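Sulfatase (Bacteroides fragilis CAG:558, PDB 6USS) probably hydrolyses sulfate esters as a calcium-dependent arylsulfatase of the gut microbiome. Local coordinates at residues 272-275 with 276-280; 55-59 with 60-64; 168-171 with 172-175; 119-122 with 123-126; 466-469 with 470-474. The protein carries 1 engineered substitution. All coordinates share one frame; numbering follows the deposited sequence.

Contact 1: 272-275 with 276-280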
loop_
_atom_site.group_PDB
_atom_site.type_symbol
_atom_site.label_atom_id
_atom_site.label_comp_id
_atom_site.label_asym_id
_atom_site.label_seq_id
_atom_site.Cartn_x
_atom_site.Cartn_y
_atom_site.Cartn_z
ATOM N N PHE A 272 -35.345 -4.629 -0.613
ATOM C CA PHE A 272 -36.098 -4.023 -1.698
ATOM C C PHE A 272 -36.865 -5.021 -2.546
ATOM O O PHE A 272 -37.725 -4.603 -3.332
ATOM C CB PHE A 272 -35.158 -3.217 -2.609
ATOM C CG PHE A 272 -34.091 -2.472 -1.861
ATOM C CD1 PHE A 272 -34.411 -1.343 -1.113
ATOM C CD2 PHE A 272 -32.774 -2.895 -1.899
ATOM C CE1 PHE A 272 -33.428 -0.647 -0.414
ATOM C CE2 PHE A 272 -31.779 -2.203 -1.208
ATOM C CZ PHE A 272 -32.108 -1.075 -0.471
ATOM N N TYR A 273 -36.588 -6.315 -2.405
ATOM C CA TYR A 273 -37.072 -7.287 -3.374
ATOM C C TYR A 273 -38.594 -7.276 -3.465
ATOM O O TYR A 273 -39.158 -7.102 -4.553
ATOM C CB TYR A 273 -36.556 -8.668 -3.005
ATOM C CG TYR A 273 -37.130 -9.753 -3.853
ATOM C CD1 TYR A 273 -36.655 -9.981 -5.139
ATOM C CD2 TYR A 273 -38.143 -10.561 -3.370
ATOM C CE1 TYR A 273 -37.182 -10.980 -5.921
ATOM C CE2 TYR A 273 -38.671 -11.570 -4.139
ATOM C CZ TYR A 273 -38.190 -11.777 -5.413
ATOM O OH TYR A 273 -38.723 -12.788 -6.164
ATOM N N GLN A 274 -39.277 -7.439 -2.328
ATOM C CA GLN A 274 -40.730 -7.586 -2.344
ATOM C C GLN A 274 -41.422 -6.346 -2.892
ATOM O O GLN A 274 -42.488 -6.453 -3.515
ATOM C CB GLN A 274 -41.253 -7.909 -0.938
ATOM C CG GLN A 274 -42.720 -8.335 -0.903
ATOM C CD GLN A 274 -42.997 -9.521 -1.819
ATOM O OE1 GLN A 274 -42.298 -10.536 -1.777
ATOM N NE2 GLN A 274 -44.013 -9.391 -2.659
ATOM N N LYS A 275 -40.838 -5.166 -2.685
ATOM C CA LYS A 275 -41.449 -3.959 -3.229
ATOM C C LYS A 275 -41.616 -4.060 -4.745
ATOM O O LYS A 275 -42.670 -3.704 -5.289
ATOM C CB LYS A 275 -40.622 -2.729 -2.846
ATOM C CG LYS A 275 -41.147 -1.432 -3.484
ATOM C CD LYS A 275 -40.298 -0.217 -3.107
ATOM C CE LYS A 275 -38.843 -0.388 -3.507
ATOM N NZ LYS A 275 -38.080 0.879 -3.247
ATOM N N TYR A 276 -40.597 -4.568 -5.446
ATOM C CA TYR A 276 -40.699 -4.659 -6.900
ATOM C C TYR A 276 -41.641 -5.776 -7.326
ATOM O O TYR A 276 -42.333 -5.649 -8.347
ATOM C CB TYR A 276 -39.308 -4.841 -7.515
ATOM C CG TYR A 276 -38.466 -3.609 -7.340
ATOM C CD1 TYR A 276 -38.709 -2.479 -8.109
ATOM C CD2 TYR A 276 -37.454 -3.554 -6.379
ATOM C CE1 TYR A 276 -37.960 -1.334 -7.952
ATOM C CE2 TYR A 276 -36.687 -2.390 -6.207
ATOM C CZ TYR A 276 -36.955 -1.284 -7.000
ATOM O OH TYR A 276 -36.234 -0.118 -6.872
ATOM N N ILE A 277 -41.682 -6.868 -6.566
ATOM C CA ILE A 277 -42.673 -7.905 -6.822
ATOM C C ILE A 277 -44.071 -7.316 -6.713
ATOM O O ILE A 277 -44.979 -7.684 -7.470
ATOM C CB ILE A 277 -42.477 -9.095 -5.857
ATOM C CG1 ILE A 277 -41.130 -9.786 -6.094
ATOM C CG2 ILE A 277 -43.576 -10.114 -6.038
ATOM C CD1 ILE A 277 -41.102 -10.669 -7.339
ATOM N N ASP A 278 -44.259 -6.365 -5.787
ATOM C CA ASP A 278 -45.550 -5.705 -5.642
ATOM C C ASP A 278 -45.801 -4.698 -6.760
ATOM O O ASP A 278 -46.955 -4.442 -7.108
ATOM C CB ASP A 278 -45.635 -5.019 -4.282
ATOM C CG ASP A 278 -45.639 -6.011 -3.123
ATOM O OD1 ASP A 278 -46.199 -7.123 -3.279
ATOM O OD2 ASP A 278 -45.078 -5.679 -2.056
ATOM N N LYS A 279 -44.741 -4.110 -7.326
ATOM C CA LYS A 279 -44.880 -3.246 -8.494
ATOM C C LYS A 279 -45.317 -4.023 -9.729
ATOM O O LYS A 279 -45.750 -3.414 -10.717
ATOM C CB LYS A 279 -43.550 -2.551 -8.799
ATOM C CG LYS A 279 -43.432 -1.091 -8.394
ATOM C CD LYS A 279 -42.008 -0.611 -8.681
ATOM C CE LYS A 279 -41.862 0.875 -8.503
ATOM N NZ LYS A 279 -40.533 1.331 -9.003
ATOM N N GLY A 280 -45.179 -5.345 -9.710
ATOM C CA GLY A 280 -45.578 -6.170 -10.826
ATOM C C GLY A 280 -44.455 -6.788 -11.623
ATOM O O GLY A 280 -44.719 -7.340 -12.694
#
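Gln-274 and Asp-278, one helical turn apart, are joined by a side-chain hydrogen bond from NE2 of Gln-274 to OD1 of Asp-278, 3.2 Å long. The oxygen lies in the plane of the Gln-274 amide, but the donor comes from above the carboxylate plane, and the two flat groups are turned 53° against each other. Gln-274 makes this reach because its chain leaves the helix anti to the backbone N (chi1 -169°) and then bends at chi2, which brings NE2 back over the next turn. The main-chain bonds of the helix run alongside: Asp-278 N to Gln-274 O at 2.9 Å, Lys-279 N to Lys-275 O, and Ile-277 N to Tyr-273 O. At the far end Gly-280, with positive phi, closes the helix in a Schellman motif whose two bonds are weak, a conformation that glycine adopts easily. The apolar counterpart is Ile-277, whose CG1 lies over one face of the Tyr-273 ring, 3.9 Å from the ring centroid and displaced toward the rim. A branched aliphatic chain suits that flat surface. Lys-275 runs alongside Tyr-276, with CE over its ring at 4.0 Å from CE2, while NZ forms salt bridges with Glu-65 and Glu-293. Tyr-276 OH is also hydrogen-bonded to Glu-293, and its ring touches Ala-289, so this short surface helix, 273-279, packs against the long helix 283-308.

Contact 2: 55-59 with 60-64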
loop_
_atom_site.group_PDB
_atom_site.type_symbol
_atom_site.label_atom_id
_atom_site.label_comp_id
_atom_site.label_asym_id
_atom_site.label_seq_id
_atom_site.Cartn_x
_atom_site.Cartn_y
_atom_site.Cartn_z
ATOM N N THR A 55 -33.326 10.913 -24.617
ATOM C CA THR A 55 -34.167 12.107 -24.711
ATOM C C THR A 55 -35.632 11.840 -24.368
ATOM O O THR A 55 -36.420 12.793 -24.330
ATOM C CB THR A 55 -34.104 12.727 -26.111
ATOM O OG1 THR A 55 -34.554 11.766 -27.073
ATOM C CG2 THR A 55 -32.693 13.160 -26.452
ATOM N N GLN A 56 -36.024 10.583 -24.141
ATOM C CA GLN A 56 -37.341 10.286 -23.593
ATOM C C GLN A 56 -37.230 9.196 -22.532
ATOM O O GLN A 56 -36.422 8.270 -22.658
ATOM C CB GLN A 56 -38.334 9.886 -24.699
ATOM C CG GLN A 56 -37.972 8.652 -25.522
ATOM C CD GLN A 56 -38.359 8.774 -27.023
ATOM O OE1 GLN A 56 -37.890 9.678 -27.736
ATOM N NE2 GLN A 56 -39.203 7.850 -27.498
ATOM N N LYS A 57 -38.024 9.343 -21.468
ATOM C CA LYS A 57 -38.085 8.359 -20.395
ATOM C C LYS A 57 -38.496 6.988 -20.939
ATOM O O LYS A 57 -39.390 6.886 -21.784
ATOM C CB LYS A 57 -39.087 8.848 -19.345
ATOM C CG LYS A 57 -38.894 8.294 -17.952
ATOM C CD LYS A 57 -39.708 9.066 -16.899
ATOM C CE LYS A 57 -39.340 8.605 -15.471
ATOM N NZ LYS A 57 -40.374 8.937 -14.439
ATOM N N THR A 58 -37.839 5.921 -20.464
ATOM C CA THR A 58 -38.181 4.569 -20.895
ATOM C C THR A 58 -39.018 3.863 -19.842
ATOM O O THR A 58 -39.225 4.357 -18.733
ATOM C CB THR A 58 -36.949 3.709 -21.169
ATOM O OG1 THR A 58 -36.243 3.514 -19.936
ATOM C CG2 THR A 58 -36.066 4.329 -22.224
ATOM N N HIS A 59 -39.488 2.666 -20.196
ATOM C CA HIS A 59 -40.187 1.856 -19.207
ATOM C C HIS A 59 -39.252 1.435 -18.078
ATOM O O HIS A 59 -39.670 1.399 -16.908
ATOM C CB HIS A 59 -40.819 0.624 -19.853
ATOM C CG HIS A 59 -41.497 -0.273 -18.863
ATOM N ND1 HIS A 59 -42.541 0.156 -18.063
ATOM C CD2 HIS A 59 -41.253 -1.557 -18.504
ATOM C CE1 HIS A 59 -42.921 -0.834 -17.271
ATOM N NE2 HIS A 59 -42.153 -1.881 -17.516
ATOM N N TYR A 60 -37.988 1.125 -18.400
ATOM C CA TYR A 60 -37.021 0.847 -17.342
ATOM C C TYR A 60 -36.906 2.021 -16.387
ATOM O O TYR A 60 -36.876 1.830 -15.166
ATOM C CB TYR A 60 -35.656 0.527 -17.930
ATOM C CG TYR A 60 -35.607 -0.823 -18.596
ATOM C CD1 TYR A 60 -36.077 -1.954 -17.940
ATOM C CD2 TYR A 60 -35.103 -0.970 -19.879
ATOM C CE1 TYR A 60 -36.030 -3.205 -18.534
ATOM C CE2 TYR A 60 -35.050 -2.229 -20.488
ATOM C CZ TYR A 60 -35.517 -3.336 -19.799
ATOM O OH TYR A 60 -35.489 -4.570 -20.371
ATOM N N ASN A 61 -36.840 3.247 -16.921
ATOM C CA ASN A 61 -36.790 4.416 -16.048
ATOM C C ASN A 61 -37.982 4.441 -15.118
ATOM O O ASN A 61 -37.845 4.763 -13.932
ATOM C CB ASN A 61 -36.752 5.704 -16.863
ATOM C CG ASN A 61 -35.518 5.816 -17.711
ATOM O OD1 ASN A 61 -35.554 6.363 -18.808
ATOM N ND2 ASN A 61 -34.416 5.297 -17.211
ATOM N N GLU A 62 -39.160 4.085 -15.630
ATOM C CA GLU A 62 -40.344 4.073 -14.780
ATOM C C GLU A 62 -40.219 3.038 -13.664
ATOM O O GLU A 62 -40.672 3.283 -12.541
ATOM C CB GLU A 62 -41.609 3.822 -15.613
ATOM C CG GLU A 62 -41.932 4.863 -16.701
ATOM C CD GLU A 62 -42.296 6.253 -16.159
ATOM O OE1 GLU A 62 -42.181 6.501 -14.934
ATOM O OE2 GLU A 62 -42.698 7.111 -16.976
ATOM N N VAL A 63 -39.602 1.883 -13.934
ATOM C CA VAL A 63 -39.645 0.817 -12.925
ATOM C C VAL A 63 -38.488 0.878 -11.915
ATOM O O VAL A 63 -38.681 0.544 -10.742
ATOM C CB VAL A 63 -39.732 -0.583 -13.585
ATOM C CG1 VAL A 63 -40.838 -0.620 -14.603
ATOM C CG2 VAL A 63 -38.405 -1.034 -14.212
ATOM N N TYR A 64 -37.292 1.298 -12.322
ATOM C CA TYR A 64 -36.172 1.309 -11.388
ATOM C C TYR A 64 -36.252 2.522 -10.467
ATOM O O TYR A 64 -36.966 3.491 -10.728
ATOM C CB TYR A 64 -34.835 1.306 -12.138
ATOM C CG TYR A 64 -34.639 0.077 -13.005
ATOM C CD1 TYR A 64 -34.907 -1.197 -12.505
ATOM C CD2 TYR A 64 -34.183 0.188 -14.316
ATOM C CE1 TYR A 64 -34.743 -2.328 -13.289
ATOM C CE2 TYR A 64 -34.005 -0.942 -15.110
ATOM C CZ TYR A 64 -34.293 -2.204 -14.592
ATOM O OH TYR A 64 -34.127 -3.341 -15.371
HETATM O O HOH W 1 -33.913 7.405 -20.956
#
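Thr-58 and Asn-61 form a capping box at the start of helix 59-63, each side chain bonding to the other's backbone N-H. Thr-58 OG1 accepts from Asn-61 N at 3.1 Å, and Asn-61 OD1 accepts from Thr-58 N at 2.9 Å with a nearly straight N-H...O angle of 171°. Threonine suits the N-cap because its hydroxyl, held between its own backbone N and carbonyl carbon (chi1 65°), can satisfy an N-H of the first turn that has no preceding helical carbonyl. Asparagine returns the bond through its amide oxygen, with the donor tilted from the carbonyl plane. Outside the box, Lys-57 lays CG against CB of Asn-61, 3.5 Å away, and its extended chain carries NZ to a salt bridge with Glu-62 OE1, 3.1 Å long and reached from above the carboxylate plane. The box itself is positioned by the neighbouring loop: Gln-47 OE1 is hydrogen-bonded to Thr-58 OG1, and Asn-61 ND2 to Thr-49 O, which helps fix the rotation of the buried amide. A water donates to both Gln-56 O and Asn-61 OD1, tying the preceding loop to the cap. One turn into the helix, the methyl CG1 of Val-63 lies over a face of the His-59 imidazole, 3.7 Å from the ring centroid and offset toward the rim.

Contact 3: 168-171 with 172-175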
loop_
_atom_site.group_PDB
_atom_site.type_symbol
_atom_site.label_atom_id
_atom_site.label_comp_id
_atom_site.label_asym_id
_atom_site.label_seq_id
_atom_site.Cartn_x
_atom_site.Cartn_y
_atom_site.Cartn_z
ATOM N N PHE A 168 -7.653 -5.742 -11.635
ATOM C CA PHE A 168 -6.607 -5.101 -12.434
ATOM C C PHE A 168 -5.538 -6.069 -12.915
ATOM O O PHE A 168 -4.894 -5.803 -13.937
ATOM C CB PHE A 168 -5.883 -4.006 -11.638
ATOM C CG PHE A 168 -6.743 -2.824 -11.270
ATOM C CD1 PHE A 168 -7.465 -2.127 -12.238
ATOM C CD2 PHE A 168 -6.815 -2.397 -9.941
ATOM C CE1 PHE A 168 -8.256 -1.029 -11.886
ATOM C CE2 PHE A 168 -7.602 -1.291 -9.582
ATOM C CZ PHE A 168 -8.326 -0.612 -10.550
ATOM N N GLY A 169 -5.299 -7.152 -12.174
ATOM C CA GLY A 169 -4.275 -8.112 -12.535
ATOM C C GLY A 169 -4.735 -9.516 -12.199
ATOM O O GLY A 169 -5.587 -9.725 -11.330
ATOM N N ALA A 170 -4.174 -10.480 -12.917
ATOM C CA ALA A 170 -4.561 -11.857 -12.675
ATOM C C ALA A 170 -4.108 -12.278 -11.286
ATOM O O ALA A 170 -3.232 -11.656 -10.683
ATOM C CB ALA A 170 -3.971 -12.785 -13.741
ATOM N N VAL A 171 -4.728 -13.341 -10.768
ATOM C CA VAL A 171 -4.332 -13.853 -9.461
ATOM C C VAL A 171 -2.856 -14.245 -9.491
ATOM O O VAL A 171 -2.347 -14.756 -10.501
ATOM C CB VAL A 171 -5.239 -15.028 -9.050
ATOM C CG1 VAL A 171 -4.845 -16.327 -9.773
ATOM C CG2 VAL A 171 -5.223 -15.201 -7.535
ATOM N N ASN A 172 -2.147 -13.954 -8.390
ATOM C CA ASN A 172 -0.702 -14.223 -8.262
ATOM C C ASN A 172 0.144 -13.505 -9.317
ATOM O O ASN A 172 1.192 -14.017 -9.733
ATOM C CB ASN A 172 -0.388 -15.720 -8.301
ATOM C CG ASN A 172 -0.988 -16.458 -7.137
ATOM O OD1 ASN A 172 -0.932 -15.988 -5.999
ATOM N ND2 ASN A 172 -1.570 -17.622 -7.407
ATOM N N THR A 173 -0.291 -12.318 -9.759
ATOM C CA THR A 173 0.567 -11.366 -10.454
ATOM C C THR A 173 0.508 -10.018 -9.723
ATOM O O THR A 173 -0.449 -9.757 -8.988
ATOM C CB THR A 173 0.168 -11.209 -11.935
ATOM O OG1 THR A 173 -1.126 -10.590 -12.052
ATOM C CG2 THR A 173 0.150 -12.575 -12.620
ATOM N N PRO A 174 1.534 -9.164 -9.861
ATOM C CA PRO A 174 1.605 -7.960 -8.998
ATOM C C PRO A 174 0.352 -7.095 -8.996
ATOM O O PRO A 174 -0.019 -6.561 -7.942
ATOM C CB PRO A 174 2.811 -7.195 -9.563
ATOM C CG PRO A 174 3.695 -8.270 -10.124
ATOM C CD PRO A 174 2.755 -9.330 -10.680
ATOM N N GLY A 175 -0.320 -6.947 -10.135
ATOM C CA GLY A 175 -1.481 -6.081 -10.211
ATOM C C GLY A 175 -2.744 -6.607 -9.553
ATOM O O GLY A 175 -3.764 -5.910 -9.580
HETATM O O HOH W 2 -6.512 -6.083 -9.204
#
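Thr-173 turns its hydroxyl back onto the carbonyl of Ala-170, with OG1 donating to Ala-170 O at 2.7 Å. Its chi1 of 67° places OG1 between the backbone N and the carbonyl carbon, on the side facing this acceptor, while CG2 lies anti to the carbonyl carbon. OG1 also has a weak hydrogen bond with Asn-132 O. Thr-173 N donates to Ala-170 O as well, at 3.2 Å, closing a type II beta turn from Ala-170 to Thr-173; both donors approach from one face of the carbonyl plane. At the corner, Val-171 packs on Tyr-111. Asn-172 takes positive phi (60°), the third-position conformation of a type II turn, which asparagine tolerates better than most residues with a side chain. Gly-169 and Gly-175, neither with a side chain, lie against each other, their CA atoms 4.2 Å apart. Between the arms a water accepts from Phe-168 N and donates to Gly-175 O at 2.8 Å. Lys-113 NZ is hydrogen-bonded to Asn-172 O, and Asn-172 itself packs on His-245 of the second subunit, so the turn lies at the dimer interface. Thr-173 thus grips one carbonyl oxygen of a buried residue twice, by hydroxyl and backbone N-H, which should hold the turn firmly closed, and a water links the arms beyond it.

Contact 4: 119-122 with 123-126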
loop_
_atom_site.group_PDB
_atom_site.type_symbol
_atom_site.label_atom_id
_atom_site.label_comp_id
_atom_site.label_asym_id
_atom_site.label_seq_id
_atom_site.Cartn_x
_atom_site.Cartn_y
_atom_site.Cartn_z
ATOM N N ARG A 119 -13.627 -18.351 -24.576
ATOM C CA ARG A 119 -14.307 -19.561 -25.021
ATOM C C ARG A 119 -13.552 -20.187 -26.197
ATOM O O ARG A 119 -13.001 -19.464 -27.036
ATOM C CB ARG A 119 -15.745 -19.233 -25.423
ATOM C CG ARG A 119 -16.513 -20.399 -25.996
ATOM C CD ARG A 119 -18.023 -20.175 -25.940
ATOM N NE ARG A 119 -18.442 -18.839 -26.366
ATOM C CZ ARG A 119 -19.246 -18.584 -27.400
ATOM N NH1 ARG A 119 -19.714 -19.585 -28.148
ATOM N NH2 ARG A 119 -19.578 -17.322 -27.697
ATOM N N PRO A 120 -13.456 -21.519 -26.261
ATOM C CA PRO A 120 -12.814 -22.157 -27.419
ATOM C C PRO A 120 -13.578 -21.921 -28.720
ATOM O O PRO A 120 -14.811 -21.809 -28.746
ATOM C CB PRO A 120 -12.805 -23.639 -27.040
ATOM C CG PRO A 120 -12.828 -23.642 -25.567
ATOM C CD PRO A 120 -13.660 -22.468 -25.155
ATOM N N SER A 121 -12.821 -21.840 -29.811
ATOM C CA SER A 121 -13.372 -21.657 -31.145
ATOM C C SER A 121 -12.750 -22.678 -32.078
ATOM O O SER A 121 -11.527 -22.833 -32.099
ATOM C CB SER A 121 -13.102 -20.242 -31.684
ATOM O OG SER A 121 -13.248 -20.191 -33.107
ATOM N N ASP A 122 -13.579 -23.366 -32.857
ATOM C CA ASP A 122 -13.056 -24.197 -33.932
ATOM C C ASP A 122 -12.907 -23.419 -35.242
ATOM O O ASP A 122 -12.655 -24.031 -36.282
ATOM C CB ASP A 122 -13.929 -25.453 -34.110
ATOM C CG ASP A 122 -15.390 -25.138 -34.416
ATOM O OD1 ASP A 122 -15.674 -24.026 -34.915
ATOM O OD2 ASP A 122 -16.260 -26.013 -34.161
ATOM N N VAL A 123 -13.047 -22.085 -35.206
ATOM C CA VAL A 123 -12.832 -21.213 -36.361
ATOM C C VAL A 123 -11.502 -20.461 -36.259
ATOM O O VAL A 123 -10.748 -20.384 -37.229
ATOM C CB VAL A 123 -14.008 -20.219 -36.538
ATOM C CG1 VAL A 123 -13.627 -19.070 -37.482
ATOM C CG2 VAL A 123 -15.259 -20.923 -37.025
ATOM N N PHE A 124 -11.210 -19.872 -35.096
ATOM C CA PHE A 124 -10.086 -18.948 -34.968
ATOM C C PHE A 124 -9.365 -19.167 -33.646
ATOM O O PHE A 124 -9.894 -19.785 -32.715
ATOM C CB PHE A 124 -10.526 -17.465 -35.053
ATOM C CG PHE A 124 -11.657 -17.105 -34.110
ATOM C CD1 PHE A 124 -11.405 -16.840 -32.761
ATOM C CD2 PHE A 124 -12.972 -17.053 -34.562
ATOM C CE1 PHE A 124 -12.449 -16.529 -31.887
ATOM C CE2 PHE A 124 -14.007 -16.731 -33.693
ATOM C CZ PHE A 124 -13.741 -16.473 -32.350
ATOM N N ASN A 125 -8.133 -18.651 -33.592
ATOM C CA ASN A 125 -7.391 -18.457 -32.358
ATOM C C ASN A 125 -7.471 -16.996 -31.964
ATOM O O ASN A 125 -7.337 -16.117 -32.815
ATOM C CB ASN A 125 -5.926 -18.847 -32.518
ATOM C CG ASN A 125 -5.762 -20.300 -32.819
ATOM O OD1 ASN A 125 -6.085 -21.147 -31.982
ATOM N ND2 ASN A 125 -5.292 -20.611 -34.027
ATOM N N VAL A 126 -7.684 -16.738 -30.676
ATOM C CA VAL A 126 -7.754 -15.361 -30.200
ATOM C C VAL A 126 -6.360 -14.749 -30.227
ATOM O O VAL A 126 -5.360 -15.460 -30.398
ATOM C CB VAL A 126 -8.373 -15.291 -28.792
ATOM C CG1 VAL A 126 -9.828 -15.759 -28.829
ATOM C CG2 VAL A 126 -7.588 -16.139 -27.840
#
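The chain changes direction between Ser-121 and Phe-124: Ser-121 is extended (phi/psi -131/132°), Asp-122 and Val-123 make the bend, and Phe-124 returns to an extended conformation where strand 124-125 begins. The hydroxyl of Ser-121 ties this bend together. Its OG accepts from Val-123 N at 2.8 Å and from Phe-124 N at 2.9 Å, the second bond being the straighter, so one small oxygen holds two successive backbone N-H groups. Serine fits because a short side chain with OG anti to its backbone N (chi1 161°) is just long enough to reach both N-H groups. The same side chain rests on the Phe-124 ring. OG lies 3.4 Å above the ring plane over its centre, while CB makes a CH-pi contact, 3.8 Å from the centroid and close to the ring normal. Phe-124 offers this face because its CG lies between the backbone N and the carbonyl carbon. Exposed Asp-122 lies at the bend. The Phe-124 ring also meets His-430 edge-to-face. The bond from Val-123 N, two residues ahead, to Ser-121 OG makes this an ST turn; the bond from Phe-124 N adds to it, and the turn leads the chain into the small antiparallel ladder of strands 124-125 and 503-504.

Contact 5: 466-469 with 470-474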
loop_
_atom_site.group_PDB
_atom_site.type_symbol
_atom_site.label_atom_id
_atom_site.label_comp_id
_atom_site.label_asym_id
_atom_site.label_seq_id
_atom_site.Cartn_x
_atom_site.Cartn_y
_atom_site.Cartn_z
ATOM N N PRO A 466 -26.570 8.938 -34.037
ATOM C CA PRO A 466 -27.622 9.903 -33.661
ATOM C C PRO A 466 -28.937 9.696 -34.407
ATOM O O PRO A 466 -29.994 10.105 -33.913
ATOM C CB PRO A 466 -26.990 11.264 -33.997
ATOM C CG PRO A 466 -25.513 11.003 -34.022
ATOM C CD PRO A 466 -25.383 9.623 -34.581
ATOM N N GLN A 467 -28.910 9.069 -35.581
ATOM C CA GLN A 467 -30.136 8.741 -36.299
ATOM C C GLN A 467 -30.668 7.349 -36.000
ATOM O O GLN A 467 -31.836 7.073 -36.298
ATOM C CB GLN A 467 -29.921 8.831 -37.810
ATOM C CG GLN A 467 -29.901 10.235 -38.353
ATOM C CD GLN A 467 -29.453 10.253 -39.805
ATOM O OE1 GLN A 467 -29.766 9.326 -40.573
ATOM N NE2 GLN A 467 -28.698 11.288 -40.186
ATOM N N ASP A 468 -29.852 6.459 -35.444
ATOM C CA ASP A 468 -30.227 5.058 -35.304
ATOM C C ASP A 468 -29.662 4.525 -33.985
ATOM O O ASP A 468 -28.734 3.718 -33.947
ATOM C CB ASP A 468 -29.727 4.248 -36.501
ATOM C CG ASP A 468 -30.074 2.790 -36.409
ATOM O OD1 ASP A 468 -31.004 2.425 -35.651
ATOM O OD2 ASP A 468 -29.397 1.999 -37.100
ATOM N N ILE A 469 -30.245 4.973 -32.874
ATOM C CA ILE A 469 -29.647 4.667 -31.579
ATOM C C ILE A 469 -29.691 3.171 -31.307
ATOM O O ILE A 469 -28.810 2.636 -30.624
ATOM C CB ILE A 469 -30.331 5.486 -30.466
ATOM C CG1 ILE A 469 -29.432 5.600 -29.247
ATOM C CG2 ILE A 469 -31.685 4.880 -30.072
ATOM C CD1 ILE A 469 -30.149 6.207 -28.051
ATOM N N GLY A 470 -30.681 2.465 -31.868
ATOM C CA GLY A 470 -30.813 1.033 -31.691
ATOM C C GLY A 470 -29.960 0.198 -32.607
ATOM O O GLY A 470 -30.000 -1.034 -32.531
ATOM N N GLU A 471 -29.178 0.845 -33.471
ATOM C CA GLU A 471 -28.330 0.164 -34.454
ATOM C C GLU A 471 -29.117 -0.905 -35.224
ATOM O O GLU A 471 -28.721 -2.068 -35.321
ATOM C CB GLU A 471 -27.081 -0.398 -33.777
ATOM C CG GLU A 471 -26.160 0.726 -33.312
ATOM C CD GLU A 471 -25.057 0.266 -32.378
ATOM O OE1 GLU A 471 -23.860 0.472 -32.700
ATOM O OE2 GLU A 471 -25.393 -0.285 -31.307
ATOM N N LYS A 472 -30.261 -0.482 -35.774
ATOM C CA LYS A 472 -31.149 -1.353 -36.533
ATOM C C LYS A 472 -30.874 -1.335 -38.030
ATOM O O LYS A 472 -31.308 -2.261 -38.728
ATOM C CB LYS A 472 -32.618 -0.957 -36.327
ATOM C CG LYS A 472 -33.176 -1.123 -34.924
ATOM C CD LYS A 472 -34.575 -0.510 -34.866
ATOM C CE LYS A 472 -34.881 0.101 -33.506
ATOM N NZ LYS A 472 -35.909 -0.686 -32.766
ATOM N N ASN A 473 -30.178 -0.309 -38.540
ATOM C CA ASN A 473 -30.042 -0.080 -39.981
ATOM C C ASN A 473 -28.579 0.046 -40.422
ATOM O O ASN A 473 -27.992 1.137 -40.400
ATOM C CB ASN A 473 -30.833 1.150 -40.403
ATOM C CG ASN A 473 -30.986 1.230 -41.909
ATOM O OD1 ASN A 473 -30.740 0.246 -42.632
ATOM N ND2 ASN A 473 -31.405 2.394 -42.398
ATOM N N ASN A 474 -27.999 -1.072 -40.860
ATOM C CA ASN A 474 -26.653 -1.074 -41.419
ATOM C C ASN A 474 -26.643 -0.297 -42.733
ATOM O O ASN A 474 -27.337 -0.666 -43.686
ATOM C CB ASN A 474 -26.209 -2.520 -41.626
ATOM C CG ASN A 474 -24.824 -2.643 -42.216
ATOM O OD1 ASN A 474 -24.090 -1.658 -42.340
ATOM N ND2 ASN A 474 -24.448 -3.868 -42.563
HETATM O O HOH W 3 -27.945 3.487 -39.015
HETATM O O HOH W 4 -27.661 0.315 -30.186
#
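Asp-468 grips the following loop with both carboxylate oxygens, and this is the tight part of the contact. OD1 accepts from Lys-472 N at 3.0 Å through its syn lone pair, nearly straight at 173°, and OD2 accepts from Asn-473 N at 2.8 Å, on the syn side but tilted out of the carboxylate plane. With CG anti to the backbone N (chi1 180°), the carboxylate points into the loop, where aspartate is short enough to meet both amides. Its backbone joins in as Asp-468 O accepts from Glu-471 N at 2.9 Å. On the inner side, a water links Ile-469 O with OE2 of buried Glu-471, a carboxylate held further by Glu-353 N and by a salt bridge to Lys-450. The solvent side is looser: another water bridges Asp-468 OD2 and Asn-473 O, while exposed Lys-472 and Asn-473 contribute little beyond their backbone N-H groups. Asp-468 to Glu-471 is a type I beta turn closed by the backbone bond, with the Asp-468 carboxylate holding the two residues that follow it, in the connection from strand 460-464 to helix 480-496.

Overall arrangement
Contacts 1 and 2 meet directly: Lys-279 NZ lies 2.7 Å from Val-63 O, a probable hydrogen bond that joins the two short surface helices although the centres of the two contacts are 17 Å apart. Contact 5 approaches contact 2 to about 7 Å between nearest atoms without touching it. Contact 3 lies on the opposite side of the chain's centre from both contacts 2 and 5, with centres about 39 Å away from each. Contact 4 is nearest contact 3, with centres 25 Å and nearest atoms about 15 Å apart. Contact 3 comes nearest the metal site: the Phe-168 side chain is about 11 Å from the calcium ion, which is bound by Asp-42, Asp-43, Asp-322, Asn-323 and the engineered Cys-88.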